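Local coordinates for protein TRAP dicarboxylate transporter-DctP subunit (Marinobacter aquaeolei, PDB 4PFI) that probably captures an organic acid, perhaps a dicarboxylate, in the periplasm and hands it to a TRAP-type membrane transporter, at residues A[208-212]-A[213-217]; A[97-101]-A[102-106]; A[114-117]-A[118-121]; A[199-203]-A[204-208]. All coordinates share one frame; numbering follows the deposited sequence.

Interaction 1: A[208-212]-A[213-217]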
ATOM      1  N   SER A 208       6.417  12.213  17.533  1.00  9.65           N
ATOM      2  CA  SER A 208       6.286  13.264  18.525  1.00  9.68           C
ATOM      3  C   SER A 208       4.860  13.854  18.614  1.00  9.70           C
ATOM      4  O   SER A 208       4.396  14.106  19.719  1.00  9.52           O
ATOM      5  CB  SER A 208       7.360  14.359  18.333  1.00 10.38           C
ATOM      6  OG  SER A 208       7.285  14.942  17.051  1.00 11.07           O
ATOM      7  N   ASP A 209       4.164  14.054  17.482  1.00 10.05           N
ATOM      8  CA  ASP A 209       2.753  14.473  17.538  1.00 10.19           C
ATOM      9  C   ASP A 209       1.880  13.417  18.276  1.00  9.58           C
ATOM     10  O   ASP A 209       0.996  13.783  19.051  1.00 10.46           O
ATOM     11  CB  ASP A 209       2.160  14.766  16.145  1.00 10.80           C
ATOM     12  CG  ASP A 209       2.524  16.168  15.600  1.00 17.84           C
ATOM     13  OD1 ASP A 209       2.962  17.067  16.368  1.00 17.87           O
ATOM     14  OD2 ASP A 209       2.362  16.382  14.365  1.00 16.23           O
ATOM     15  N   LEU A 210       2.115  12.128  18.054  1.00  9.13           N
ATOM     16  CA  LEU A 210       1.365  11.110  18.802  1.00  8.70           C
ATOM     17  C   LEU A 210       1.664  11.257  20.300  1.00  8.49           C
ATOM     18  O   LEU A 210       0.774  11.140  21.152  1.00  8.51           O
ATOM     19  CB  LEU A 210       1.711   9.666  18.385  1.00  8.38           C
ATOM     20  CG  LEU A 210       1.162   9.161  17.054  1.00  8.62           C
ATOM     21  CD1 LEU A 210       1.679   7.756  16.744  1.00  8.44           C
ATOM     22  CD2 LEU A 210      -0.394   9.188  17.038  1.00  8.80           C
ATOM     23  N   GLN A 211       2.924  11.530  20.597  1.00  8.46           N
ATOM     24  CA  GLN A 211       3.381  11.509  21.950  1.00  8.33           C
ATOM     25  C   GLN A 211       2.801  12.674  22.718  1.00  9.19           C
ATOM     26  O   GLN A 211       2.526  12.563  23.902  1.00 12.79           O
ATOM     27  CB  GLN A 211       4.901  11.537  22.001  1.00  8.35           C
ATOM     28  CG  GLN A 211       5.457  11.252  23.354  1.00  8.27           C
ATOM     29  CD  GLN A 211       6.952  11.216  23.321  1.00  8.43           C
ATOM     30  OE1 GLN A 211       7.575  12.057  22.690  1.00  8.78           O
ATOM     31  NE2 GLN A 211       7.548  10.234  24.024  1.00  8.31           N
ATOM     32  N   LEU A 212       2.546  13.766  22.013  1.00  9.17           N
ATOM     33  CA  LEU A 212       2.103  15.001  22.606  1.00  9.76           C
ATOM     34  C   LEU A 212       0.585  15.038  22.619  1.00 13.39           C
ATOM     35  O   LEU A 212      -0.020  15.913  23.229  1.00 16.07           O
ATOM     36  CB  LEU A 212       2.663  16.192  21.808  1.00 10.31           C
ATOM     37  CG  LEU A 212       4.163  16.427  22.017  1.00 12.17           C
ATOM     38  CD1 LEU A 212       4.691  17.363  20.946  1.00 12.04           C
ATOM     39  CD2 LEU A 212       4.467  17.018  23.406  1.00 10.59           C
ATOM     40  N   GLY A 213      -0.044  14.085  21.945  1.00 11.19           N
ATOM     41  CA  GLY A 213      -1.494  14.114  21.814  1.00 10.17           C
ATOM     42  C   GLY A 213      -1.988  15.094  20.760  1.00 10.83           C
ATOM     43  O   GLY A 213      -3.162  15.357  20.700  1.00 11.94           O
ATOM     44  N   ASN A 214      -1.104  15.648  19.928  1.00 10.91           N
ATOM     45  CA  ASN A 214      -1.581  16.455  18.789  1.00 11.65           C
ATOM     46  C   ASN A 214      -2.339  15.610  17.757  1.00 11.59           C
ATOM     47  O   ASN A 214      -3.176  16.105  17.007  1.00 14.69           O
ATOM     48  CB  ASN A 214      -0.417  17.179  18.097  1.00 11.91           C
ATOM     49  CG  ASN A 214       0.300  18.131  19.024  1.00 14.37           C
ATOM     50  OD1 ASN A 214      -0.316  18.802  19.857  1.00 13.64           O
ATOM     51  ND2 ASN A 214       1.608  18.194  18.888  1.00 15.45           N
ATOM     52  N   ILE A 215      -1.984  14.340  17.700  1.00 10.83           N
ATOM     53  CA  ILE A 215      -2.657  13.369  16.856  1.00 12.57           C
ATOM     54  C   ILE A 215      -3.079  12.220  17.764  1.00 10.23           C
ATOM     55  O   ILE A 215      -2.301  11.816  18.632  1.00 10.95           O
ATOM     56  CB  ILE A 215      -1.675  12.847  15.788  1.00 12.27           C
ATOM     57  CG1 ILE A 215      -1.398  13.930  14.768  1.00 17.78           C
ATOM     58  CG2 ILE A 215      -2.241  11.683  15.038  1.00 10.49           C
ATOM     59  CD1 ILE A 215      -0.432  13.468  13.686  1.00 23.61           C
ATOM     60  N   ASP A 216      -4.287  11.701  17.587  1.00 10.50           N
ATOM     61  CA  ASP A 216      -4.812  10.652  18.476  1.00 10.57           C
ATOM     62  C   ASP A 216      -4.521   9.227  18.031  1.00 13.54           C
ATOM     63  O   ASP A 216      -4.415   8.322  18.853  1.00 12.63           O
ATOM     64  CB  ASP A 216      -6.300  10.871  18.687  1.00 11.46           C
ATOM     65  CG  ASP A 216      -6.568  12.224  19.331  1.00 17.92           C
ATOM     66  OD1 ASP A 216      -6.083  12.432  20.483  1.00 25.94           O
ATOM     67  OD2 ASP A 216      -7.170  13.103  18.676  1.00 18.31           O
ATOM     68  N   GLY A 217      -4.335   9.026  16.740  1.00  9.85           N
ATOM     69  CA  GLY A 217      -3.962   7.712  16.261  1.00  9.55           C
ATOM     70  C   GLY A 217      -3.559   7.767  14.818  1.00  9.83           C
ATOM     71  O   GLY A 217      -3.555   8.831  14.199  1.00 10.26           O
TER
HETATM   72  O   HOH W   1      -1.927   9.881  20.617  1.00 12.70           O
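Asp209 and Asn214 both carry CG beside the backbone N and opposite the carbonyl carbon (chi1 -81° and -61°), which brings carboxylate and amide together across the end of helix 203-212. Asn214 ND2 gives a hydrogen bond to Asp209 OD1 at 3.1 Å; the oxygen lies near the plane of the amide, whereas the amide nitrogen sits above the carboxylate plane, the two groups being turned 78° apart. The other carboxylate oxygen, OD2, is held by Gln205 one turn back. Leu212 runs alongside Asn214 and lays its CB 3.7 Å from ND2.

The chain leaves the helix by a Schellman motif. Gly213 takes a positive phi, where a side chain would strike the preceding carbonyl, and its N bonds to Leu210 O at 3.2 Å. Asp209 O receives weak hydrogen bonds from the N atoms of Asn214 and Ile215. On the buried side of the turn Leu210 CD2 packs on Ile215 CG2 at 3.7 Å, branched aliphatic residues suited to such a place, while a water lies within hydrogen-bonding distance of Leu210 O and Ile215 O, bridging the two carbonyls.

Polar grip and apolar packing thus close the helix end before strand 217-220, and the Asn214 and Gln205 amides would be expected to stabilise the negative charge of Asp209.

Interaction 2: A[97-101]-A[102-106]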
ATOM      1  N   ALA A  97      10.162   1.290 -10.224  1.00 29.97           N
ATOM      2  CA  ALA A  97       9.923   1.815  -8.882  1.00 29.55           C
ATOM      3  C   ALA A  97       8.628   1.290  -8.307  1.00 27.51           C
ATOM      4  O   ALA A  97       7.733   0.859  -9.027  1.00 26.49           O
ATOM      5  CB  ALA A  97       9.885   3.324  -8.891  1.00 27.84           C
ATOM      6  N   PHE A  98       8.554   1.320  -6.986  1.00 26.64           N
ATOM      7  CA  PHE A  98       7.307   1.108  -6.297  1.00 26.73           C
ATOM      8  C   PHE A  98       6.588   2.447  -6.236  1.00 28.18           C
ATOM      9  O   PHE A  98       7.211   3.502  -6.109  1.00 27.33           O
ATOM     10  CB  PHE A  98       7.565   0.570  -4.894  1.00 24.63           C
ATOM     11  CG  PHE A  98       7.696  -0.925  -4.842  1.00 27.00           C
ATOM     12  CD1 PHE A  98       6.582  -1.732  -5.032  1.00 26.45           C
ATOM     13  CD2 PHE A  98       8.916  -1.531  -4.593  1.00 23.99           C
ATOM     14  CE1 PHE A  98       6.686  -3.109  -4.985  1.00 24.00           C
ATOM     15  CE2 PHE A  98       9.007  -2.903  -4.539  1.00 23.92           C
ATOM     16  CZ  PHE A  98       7.891  -3.690  -4.738  1.00 23.00           C
ATOM     17  N   ALA A  99       5.270   2.406  -6.332  1.00 29.94           N
ATOM     18  CA  ALA A  99       4.460   3.610  -6.179  1.00 28.15           C
ATOM     19  C   ALA A  99       3.193   3.215  -5.449  1.00 28.29           C
ATOM     20  O   ALA A  99       2.428   2.385  -5.925  1.00 31.45           O
ATOM     21  CB  ALA A  99       4.118   4.224  -7.535  1.00 25.72           C
ATOM     22  N   SER A 100       2.990   3.793  -4.275  1.00 27.96           N
ATOM     23  CA  SER A 100       1.768   3.592  -3.507  1.00 29.48           C
ATOM     24  C   SER A 100       0.670   4.611  -3.870  1.00 30.02           C
ATOM     25  O   SER A 100       0.934   5.602  -4.567  1.00 30.20           O
ATOM     26  CB  SER A 100       2.129   3.659  -2.037  1.00 26.96           C
ATOM     27  OG  SER A 100       3.090   2.643  -1.757  1.00 28.23           O
ATOM     28  N   PRO A 101      -0.575   4.357  -3.429  1.00 29.53           N
ATOM     29  CA  PRO A 101      -1.686   5.264  -3.773  1.00 27.63           C
ATOM     30  C   PRO A 101      -1.432   6.695  -3.307  1.00 26.19           C
ATOM     31  O   PRO A 101      -1.727   7.616  -4.066  1.00 28.82           O
ATOM     32  CB  PRO A 101      -2.894   4.633  -3.068  1.00 24.77           C
ATOM     33  CG  PRO A 101      -2.563   3.160  -3.014  1.00 25.00           C
ATOM     34  CD  PRO A 101      -1.054   3.130  -2.767  1.00 26.69           C
ATOM     35  N   GLY A 102      -0.853   6.879  -2.121  1.00 22.36           N
ATOM     36  CA  GLY A 102      -0.493   8.214  -1.667  1.00 25.05           C
ATOM     37  C   GLY A 102       0.339   9.033  -2.654  1.00 30.11           C
ATOM     38  O   GLY A 102       0.076  10.215  -2.873  1.00 36.72           O
ATOM     39  N   HIS A 103       1.338   8.411  -3.264  1.00 26.91           N
ATOM     40  CA  HIS A 103       2.246   9.105  -4.186  1.00 31.80           C
ATOM     41  C   HIS A 103       1.672   9.284  -5.597  1.00 34.05           C
ATOM     42  O   HIS A 103       2.293   9.919  -6.449  1.00 37.47           O
ATOM     43  CB  HIS A 103       3.573   8.336  -4.284  1.00 33.18           C
ATOM     44  CG  HIS A 103       4.427   8.466  -3.067  1.00 35.06           C
ATOM     45  ND1 HIS A 103       4.665   7.407  -2.209  1.00 37.93           N
ATOM     46  CD2 HIS A 103       5.079   9.529  -2.539  1.00 38.64           C
ATOM     47  CE1 HIS A 103       5.431   7.814  -1.216  1.00 39.92           C
ATOM     48  NE2 HIS A 103       5.701   9.102  -1.391  1.00 41.91           N
ATOM     49  N   LEU A 104       0.496   8.709  -5.828  1.00 33.38           N
ATOM     50  CA  LEU A 104      -0.119   8.664  -7.151  1.00 34.68           C
ATOM     51  C   LEU A 104      -1.457   9.395  -7.214  1.00 35.17           C
ATOM     52  O   LEU A 104      -1.990   9.587  -8.293  1.00 35.97           O
ATOM     53  CB  LEU A 104      -0.375   7.206  -7.540  1.00 34.07           C
ATOM     54  CG  LEU A 104       0.800   6.286  -7.850  1.00 35.19           C
ATOM     55  CD1 LEU A 104       0.263   4.863  -8.094  1.00 31.82           C
ATOM     56  CD2 LEU A 104       1.541   6.809  -9.057  1.00 36.15           C
ATOM     57  N   ALA A 105      -1.998   9.791  -6.065  1.00 36.79           N
ATOM     58  CA  ALA A 105      -3.385  10.261  -5.971  1.00 40.14           C
ATOM     59  C   ALA A 105      -3.721  11.509  -6.812  1.00 44.51           C
ATOM     60  O   ALA A 105      -4.872  11.688  -7.211  1.00 48.40           O
ATOM     61  CB  ALA A 105      -3.764  10.509  -4.498  1.00 35.99           C
ATOM     62  N   ASP A 106      -2.740  12.369  -7.083  1.00 44.79           N
ATOM     63  CA  ASP A 106      -3.001  13.581  -7.861  1.00 49.31           C
ATOM     64  C   ASP A 106      -2.860  13.335  -9.353  1.00 53.09           C
ATOM     65  O   ASP A 106      -3.307  14.139 -10.169  1.00 59.66           O
ATOM     66  CB  ASP A 106      -2.065  14.706  -7.432  1.00 52.41           C
ATOM     67  CG  ASP A 106      -2.518  15.385  -6.148  1.00 59.20           C
ATOM     68  OD1 ASP A 106      -3.725  15.719  -6.023  1.00 59.63           O
ATOM     69  OD2 ASP A 106      -1.662  15.580  -5.253  1.00 62.57           O
TER
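This is a local strand-to-helix turn, in which strand 96-99 of the solute-binding fold's mixed sheet passes through Ser100 into the short, weakly bonded helix 101-104. The strand pairs with 37-41 on one edge and with 244-252 on the other, so the turn springs from within the sheet. Pro101 suits the first turn of the helix: its ring fixes phi at a helical value, and the amide hydrogen it lacks is not needed there. Its carbonyl O accepts Leu104 N at 3.0 Å with an N-H...O angle of 153°, the donor standing well above the carbonyl plane. His103 N makes a weak bond to Ser100 O, 3.1 Å long and bent to 127°. Gly102 continues the helical turn between them.

The polar side chains turn to a common partner, Ser100 OG bonding to Glu43 OE1 and His103 ND1, more weakly, to Glu43 OE2. Leu104 instead folds back over the strand end. With CG beside its own backbone N (chi1 -70°), its branch point lies 3.4 Å from Ser100 O, and both methyls reach toward Ala99, whose small side chain accommodates them. Leu104 CG and Ala99 CB are 3.9 Å apart, and Leu104 CD1 stands equally far from that same CB.

Interaction 3: A[114-117]-A[118-121]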
ATOM      1  N   PHE A 114      -7.771   1.336  -3.554  1.00 22.03           N
ATOM      2  CA  PHE A 114      -7.037   0.523  -2.585  1.00 21.24           C
ATOM      3  C   PHE A 114      -7.052   1.058  -1.165  1.00 20.29           C
ATOM      4  O   PHE A 114      -6.594   0.371  -0.251  1.00 23.03           O
ATOM      5  CB  PHE A 114      -5.578   0.338  -3.042  1.00 21.76           C
ATOM      6  CG  PHE A 114      -5.457  -0.398  -4.324  1.00 23.58           C
ATOM      7  CD1 PHE A 114      -5.930  -1.698  -4.423  1.00 22.14           C
ATOM      8  CD2 PHE A 114      -4.932   0.224  -5.451  1.00 24.05           C
ATOM      9  CE1 PHE A 114      -5.850  -2.390  -5.636  1.00 26.55           C
ATOM     10  CE2 PHE A 114      -4.842  -0.461  -6.659  1.00 27.34           C
ATOM     11  CZ  PHE A 114      -5.309  -1.780  -6.750  1.00 28.03           C
ATOM     12  N   ASN A 115      -7.554   2.272  -0.974  1.00 20.40           N
ATOM     13  CA  ASN A 115      -7.761   2.801   0.377  1.00 20.01           C
ATOM     14  C   ASN A 115      -9.234   2.742   0.829  1.00 22.23           C
ATOM     15  O   ASN A 115      -9.545   3.183   1.928  1.00 20.78           O
ATOM     16  CB  ASN A 115      -7.256   4.241   0.513  1.00 19.89           C
ATOM     17  CG  ASN A 115      -5.804   4.431   0.074  1.00 26.34           C
ATOM     18  OD1 ASN A 115      -5.466   5.463  -0.518  1.00 28.50           O
ATOM     19  ND2 ASN A 115      -4.944   3.461   0.362  1.00 25.79           N
ATOM     20  N   LEU A 116     -10.137   2.228  -0.007  1.00 22.89           N
ATOM     21  CA  LEU A 116     -11.548   2.061   0.399  1.00 20.80           C
ATOM     22  C   LEU A 116     -11.702   0.919   1.412  1.00 19.74           C
ATOM     23  O   LEU A 116     -11.136  -0.162   1.237  1.00 22.18           O
ATOM     24  CB  LEU A 116     -12.447   1.804  -0.819  1.00 21.34           C
ATOM     25  CG  LEU A 116     -12.696   3.033  -1.709  1.00 22.19           C
ATOM     26  CD1 LEU A 116     -13.403   2.625  -2.972  1.00 27.40           C
ATOM     27  CD2 LEU A 116     -13.502   4.108  -0.967  1.00 22.13           C
ATOM     28  N   HIS A 117     -12.462   1.135   2.475  1.00 19.40           N
ATOM     29  CA  HIS A 117     -12.573   0.103   3.508  1.00 19.98           C
ATOM     30  C   HIS A 117     -13.572  -0.991   3.091  1.00 23.81           C
ATOM     31  O   HIS A 117     -14.607  -0.677   2.509  1.00 23.24           O
ATOM     32  CB  HIS A 117     -12.985   0.730   4.846  1.00 18.46           C
ATOM     33  CG  HIS A 117     -11.933   1.617   5.448  1.00 20.18           C
ATOM     34  ND1 HIS A 117     -12.047   2.172   6.691  1.00 17.72           N
ATOM     35  CD2 HIS A 117     -10.738   2.037   4.948  1.00 17.94           C
ATOM     36  CE1 HIS A 117     -10.971   2.905   6.946  1.00 18.47           C
ATOM     37  NE2 HIS A 117     -10.176   2.844   5.907  1.00 17.55           N
ATOM     38  N   PHE A 118     -13.252  -2.254   3.395  1.00 23.52           N
ATOM     39  CA  PHE A 118     -14.171  -3.391   3.228  1.00 22.39           C
ATOM     40  C   PHE A 118     -14.582  -3.635   1.775  1.00 27.36           C
ATOM     41  O   PHE A 118     -15.665  -4.122   1.519  1.00 30.21           O
ATOM     42  CB  PHE A 118     -15.403  -3.206   4.119  1.00 20.06           C
ATOM     43  CG  PHE A 118     -15.050  -2.981   5.567  1.00 19.42           C
ATOM     44  CD1 PHE A 118     -14.536  -4.019   6.335  1.00 19.17           C
ATOM     45  CD2 PHE A 118     -15.188  -1.729   6.153  1.00 20.72           C
ATOM     46  CE1 PHE A 118     -14.166  -3.817   7.651  1.00 18.62           C
ATOM     47  CE2 PHE A 118     -14.824  -1.529   7.483  1.00 19.84           C
ATOM     48  CZ  PHE A 118     -14.309  -2.581   8.226  1.00 18.19           C
ATOM     49  N   LEU A 119     -13.703  -3.321   0.828  1.00 29.14           N
ATOM     50  CA  LEU A 119     -14.055  -3.412  -0.577  1.00 26.62           C
ATOM     51  C   LEU A 119     -13.458  -4.669  -1.194  1.00 28.72           C
ATOM     52  O   LEU A 119     -14.185  -5.573  -1.610  1.00 32.06           O
ATOM     53  CB  LEU A 119     -13.560  -2.185  -1.340  1.00 26.83           C
ATOM     54  CG  LEU A 119     -13.881  -2.205  -2.841  1.00 28.68           C
ATOM     55  CD1 LEU A 119     -15.269  -1.642  -3.089  1.00 24.94           C
ATOM     56  CD2 LEU A 119     -12.835  -1.434  -3.616  1.00 30.40           C
ATOM     57  N   LEU A 120     -12.133  -4.713  -1.273  1.00 23.51           N
ATOM     58  CA  LEU A 120     -11.441  -5.894  -1.750  1.00 26.13           C
ATOM     59  C   LEU A 120     -11.784  -7.076  -0.847  1.00 29.59           C
ATOM     60  O   LEU A 120     -12.068  -6.891   0.330  1.00 28.87           O
ATOM     61  CB  LEU A 120      -9.944  -5.663  -1.726  1.00 24.75           C
ATOM     62  CG  LEU A 120      -9.325  -4.907  -2.892  1.00 30.84           C
ATOM     63  CD1 LEU A 120     -10.123  -3.659  -3.277  1.00 29.76           C
ATOM     64  CD2 LEU A 120      -7.888  -4.549  -2.510  1.00 35.64           C
ATOM     65  N   PRO A 121     -11.773  -8.298  -1.400  1.00 30.37           N
ATOM     66  CA  PRO A 121     -12.104  -9.487  -0.603  1.00 26.81           C
ATOM     67  C   PRO A 121     -11.138  -9.684   0.591  1.00 26.81           C
ATOM     68  O   PRO A 121      -9.931  -9.490   0.437  1.00 24.49           O
ATOM     69  CB  PRO A 121     -11.982 -10.631  -1.615  1.00 26.97           C
ATOM     70  CG  PRO A 121     -11.187 -10.091  -2.742  1.00 29.71           C
ATOM     71  CD  PRO A 121     -11.463  -8.632  -2.800  1.00 28.19           C
TER
HETATM   72  O   HOH W   2     -10.687  -3.018   0.981  1.00 15.41           O
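Leu120 meets the edge of the Phe114 ring within a buried loop that links helix 101-104 to helix 124-132 in this solute-binding fold; the loop leaves a short 3-10 segment after Asn115 and doubles back on itself. Apolar packing carries the contact. Leu120 CD2 approaches in the plane of the Phe114 ring, 4.0 Å from CD1, and Leu116 CD1 touches Leu119 CD2 at 4.1 Å. Leu119 has CG opposite its backbone N (chi1 180°), which directs its CD2 methyl to Leu116. Both leucines also pack on helix 318-339, so flexible, branched aliphatics suit this seam.

The two aromatic side chains at the bend turn to neighbouring parts of the protein. Phe118, at a positive phi of 63° unusual for a residue with a side chain, lays ring atom CD2 3.6 Å from His117 CB and packs against helix 306-316. The His117 ring meets Phe191 edge-to-face, and its ND1 is hydrogen-bonded to Tyr194 OH, a polar partner that suits a buried imidazole.

No direct hydrogen bond joins 114-117 to 118-121. Arg320 NH2, from helix 318-339, is hydrogen-bonded to His117 O. The polar link across the bend is one water, donating to Leu116 O at 2.9 Å and accepting from Leu119 N at 3.0 Å.

Interaction 4: A[199-203]-A[204-208]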
ATOM      1  N   VAL A 199      -5.907  13.946   9.218  1.00 17.33           N
ATOM      2  CA  VAL A 199      -4.755  14.793   8.867  1.00 15.72           C
ATOM      3  C   VAL A 199      -3.755  13.948   8.107  1.00 15.73           C
ATOM      4  O   VAL A 199      -3.785  12.722   8.199  1.00 14.84           O
ATOM      5  CB  VAL A 199      -4.053  15.329  10.133  1.00 16.53           C
ATOM      6  CG1 VAL A 199      -4.922  16.361  10.818  1.00 21.46           C
ATOM      7  CG2 VAL A 199      -3.782  14.197  11.084  1.00 13.77           C
ATOM      8  N   GLN A 200      -2.877  14.594   7.352  1.00 16.21           N
ATOM      9  CA  GLN A 200      -1.798  13.920   6.649  1.00 18.78           C
ATOM     10  C   GLN A 200      -0.437  14.495   7.052  1.00 18.83           C
ATOM     11  O   GLN A 200       0.400  14.815   6.230  1.00 22.16           O
ATOM     12  CB  GLN A 200      -2.000  14.036   5.153  1.00 19.73           C
ATOM     13  CG  GLN A 200      -3.286  13.369   4.689  1.00 23.31           C
ATOM     14  CD  GLN A 200      -4.447  14.260   4.904  1.00 23.76           C
ATOM     15  OE1 GLN A 200      -4.398  15.427   4.530  1.00 30.15           O
ATOM     16  NE2 GLN A 200      -5.497  13.745   5.529  1.00 24.62           N
ATOM     17  N   THR A 201      -0.257  14.636   8.343  1.00 18.76           N
ATOM     18  CA  THR A 201       1.029  14.974   8.950  1.00 16.70           C
ATOM     19  C   THR A 201       2.223  14.145   8.416  1.00 15.86           C
ATOM     20  O   THR A 201       2.129  12.916   8.330  1.00 14.42           O
ATOM     21  CB  THR A 201       0.917  14.683  10.413  1.00 18.32           C
ATOM     22  OG1 THR A 201      -0.363  15.145  10.875  1.00 22.23           O
ATOM     23  CG2 THR A 201       2.046  15.365  11.179  1.00 21.48           C
ATOM     24  N   PRO A 202       3.336  14.815   8.046  1.00 16.50           N
ATOM     25  CA  PRO A 202       4.556  14.162   7.553  1.00 16.01           C
ATOM     26  C   PRO A 202       5.066  13.124   8.537  1.00 17.66           C
ATOM     27  O   PRO A 202       5.049  13.339   9.757  1.00 14.92           O
ATOM     28  CB  PRO A 202       5.558  15.311   7.445  1.00 16.93           C
ATOM     29  CG  PRO A 202       4.721  16.535   7.300  1.00 17.53           C
ATOM     30  CD  PRO A 202       3.493  16.278   8.113  1.00 16.44           C
ATOM     31  N   PHE A 203       5.519  11.990   8.020  1.00 17.66           N
ATOM     32  CA  PHE A 203       5.817  10.859   8.881  1.00 18.46           C
ATOM     33  C   PHE A 203       6.840  11.182   9.966  1.00 16.93           C
ATOM     34  O   PHE A 203       6.733  10.696  11.084  1.00 14.17           O
ATOM     35  CB  PHE A 203       6.339   9.701   8.050  1.00 26.03           C
ATOM     36  CG  PHE A 203       5.420   8.537   8.004  1.00 35.33           C
ATOM     37  CD1 PHE A 203       4.067   8.662   8.334  1.00 39.70           C
ATOM     38  CD2 PHE A 203       5.906   7.296   7.623  1.00 41.54           C
ATOM     39  CE1 PHE A 203       3.219   7.564   8.274  1.00 43.42           C
ATOM     40  CE2 PHE A 203       5.071   6.201   7.567  1.00 44.23           C
ATOM     41  CZ  PHE A 203       3.729   6.331   7.888  1.00 44.56           C
ATOM     42  N   ALA A 204       7.821  12.011   9.632  1.00 14.47           N
ATOM     43  CA  ALA A 204       8.942  12.242  10.527  1.00 16.77           C
ATOM     44  C   ALA A 204       8.488  12.963  11.800  1.00 15.13           C
ATOM     45  O   ALA A 204       9.189  13.026  12.811  1.00 13.10           O
ATOM     46  CB  ALA A 204       9.980  13.034   9.816  1.00 15.67           C
ATOM     47  N   GLN A 205       7.289  13.502  11.747  1.00 13.27           N
ATOM     48  CA  GLN A 205       6.755  14.320  12.825  1.00 12.75           C
ATOM     49  C   GLN A 205       5.731  13.494  13.644  1.00 11.68           C
ATOM     50  O   GLN A 205       5.331  13.875  14.757  1.00 11.19           O
ATOM     51  CB  GLN A 205       6.067  15.490  12.131  1.00 14.37           C
ATOM     52  CG  GLN A 205       5.321  16.408  12.973  1.00 15.61           C
ATOM     53  CD  GLN A 205       4.646  17.474  12.145  1.00 14.40           C
ATOM     54  OE1 GLN A 205       5.112  17.814  11.057  1.00 15.41           O
ATOM     55  NE2 GLN A 205       3.572  18.039  12.681  1.00 14.32           N
ATOM     56  N   VAL A 206       5.292  12.377  13.084  1.00 11.48           N
ATOM     57  CA  VAL A 206       4.187  11.645  13.676  1.00 10.72           C
ATOM     58  C   VAL A 206       4.474  11.115  15.075  1.00  9.93           C
ATOM     59  O   VAL A 206       3.630  11.233  15.965  1.00  9.51           O
ATOM     60  CB  VAL A 206       3.709  10.532  12.748  1.00 10.82           C
ATOM     61  CG1 VAL A 206       2.741   9.577  13.449  1.00 10.10           C
ATOM     62  CG2 VAL A 206       3.064  11.188  11.529  1.00 11.64           C
ATOM     63  N   TYR A 207       5.669  10.565  15.283  1.00  9.90           N
ATOM     64  CA  TYR A 207       6.030  10.012  16.583  1.00  9.31           C
ATOM     65  C   TYR A 207       5.798  11.051  17.686  1.00  9.14           C
ATOM     66  O   TYR A 207       5.067  10.805  18.635  1.00  8.70           O
ATOM     67  CB  TYR A 207       7.479   9.501  16.589  1.00  9.58           C
ATOM     68  CG  TYR A 207       7.962   8.933  17.904  1.00  9.16           C
ATOM     69  CD1 TYR A 207       8.347   9.765  18.960  1.00  9.09           C
ATOM     70  CD2 TYR A 207       8.048   7.548  18.088  1.00  8.98           C
ATOM     71  CE1 TYR A 207       8.799   9.218  20.148  1.00  8.86           C
ATOM     72  CE2 TYR A 207       8.513   6.998  19.264  1.00  8.77           C
ATOM     73  CZ  TYR A 207       8.887   7.832  20.287  1.00  8.71           C
ATOM     74  OH  TYR A 207       9.347   7.271  21.459  1.00  8.63           O
ATOM     75  N   SER A 208       6.417  12.213  17.533  1.00  9.65           N
ATOM     76  CA  SER A 208       6.286  13.264  18.525  1.00  9.68           C
ATOM     77  C   SER A 208       4.860  13.854  18.614  1.00  9.70           C
ATOM     78  O   SER A 208       4.396  14.106  19.719  1.00  9.52           O
ATOM     79  CB  SER A 208       7.360  14.359  18.333  1.00 10.38           C
ATOM     80  OG  SER A 208       7.285  14.942  17.051  1.00 11.07           O
TER
HETATM   81  O   HOH W   3       7.669  10.256  13.348  1.00 10.93           O
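The backbone turns from extended to helical at Phe203 (phi/psi -57°/-36°), and Pro202 O receives Gln205 N at 3.0 Å while Phe203 O receives Val206 N at 3.0 Å. Both are i to i+3 bonds that open helix 203-212, the helix following strand 197-199 in this solute-binding fold. In each case the donor lies above the carbonyl plane, more steeply at Phe203. Pro202 fits just ahead of the helix because its ring restricts phi and it needs no amide partner there.

Gln205 lies across Thr201 at about a right angle. Its CG is opposite the backbone N (chi1 174°) and the chain stays extended, carrying the amide back over the approach to the helix, where NE2 comes 3.4 Å from Thr201 CG2. The same NE2 is hydrogen-bonded to Asp209 OD2, one turn farther on, while OE1 lies 3.7 Å from Pro202 CD. A long amide side chain can thus span the opening turn while its amide end lies against the threonine methyl, with the methylenes a little farther off.

On another face Phe203 and Val206 run side by side, with ring atom CD1 4.2 Å from CG2. That methyl also sits 3.4 Å from Pro202 O, and buried Val206 packs on Phe230. Tyr207 sends its hydroxyl to Glu232. Beside the first turn a water donates to Phe203 O and accepts from Tyr207 N at 2.8 Å.

How the interactions relate
Interactions 4 and 1 describe the two ends of helix 203-212, sharing Ser208 with centres 9 Å apart. They touch directly where Ile215 CD1 lies 3.3 Å from Thr201 OG1 and Asp209 OD2 lies 3.4 Å from Thr201 CG2, so the loops entering and leaving the helix pack together. The side chains of Tyr207 and Gln211 are each about 10 Å from the sodium ion bound by Gln234, Asn235 and Gly298; Leu210 packs on Gln234 itself. Interactions 2 and 3 form a second touching pair, centres 17 Å apart, with Pro101 CB 3.7 Å from Asn115 OD1. Interaction 2 lies nearest the chain centre, about 9 Å away, and its nearest atoms are about 16 Å from interaction 1.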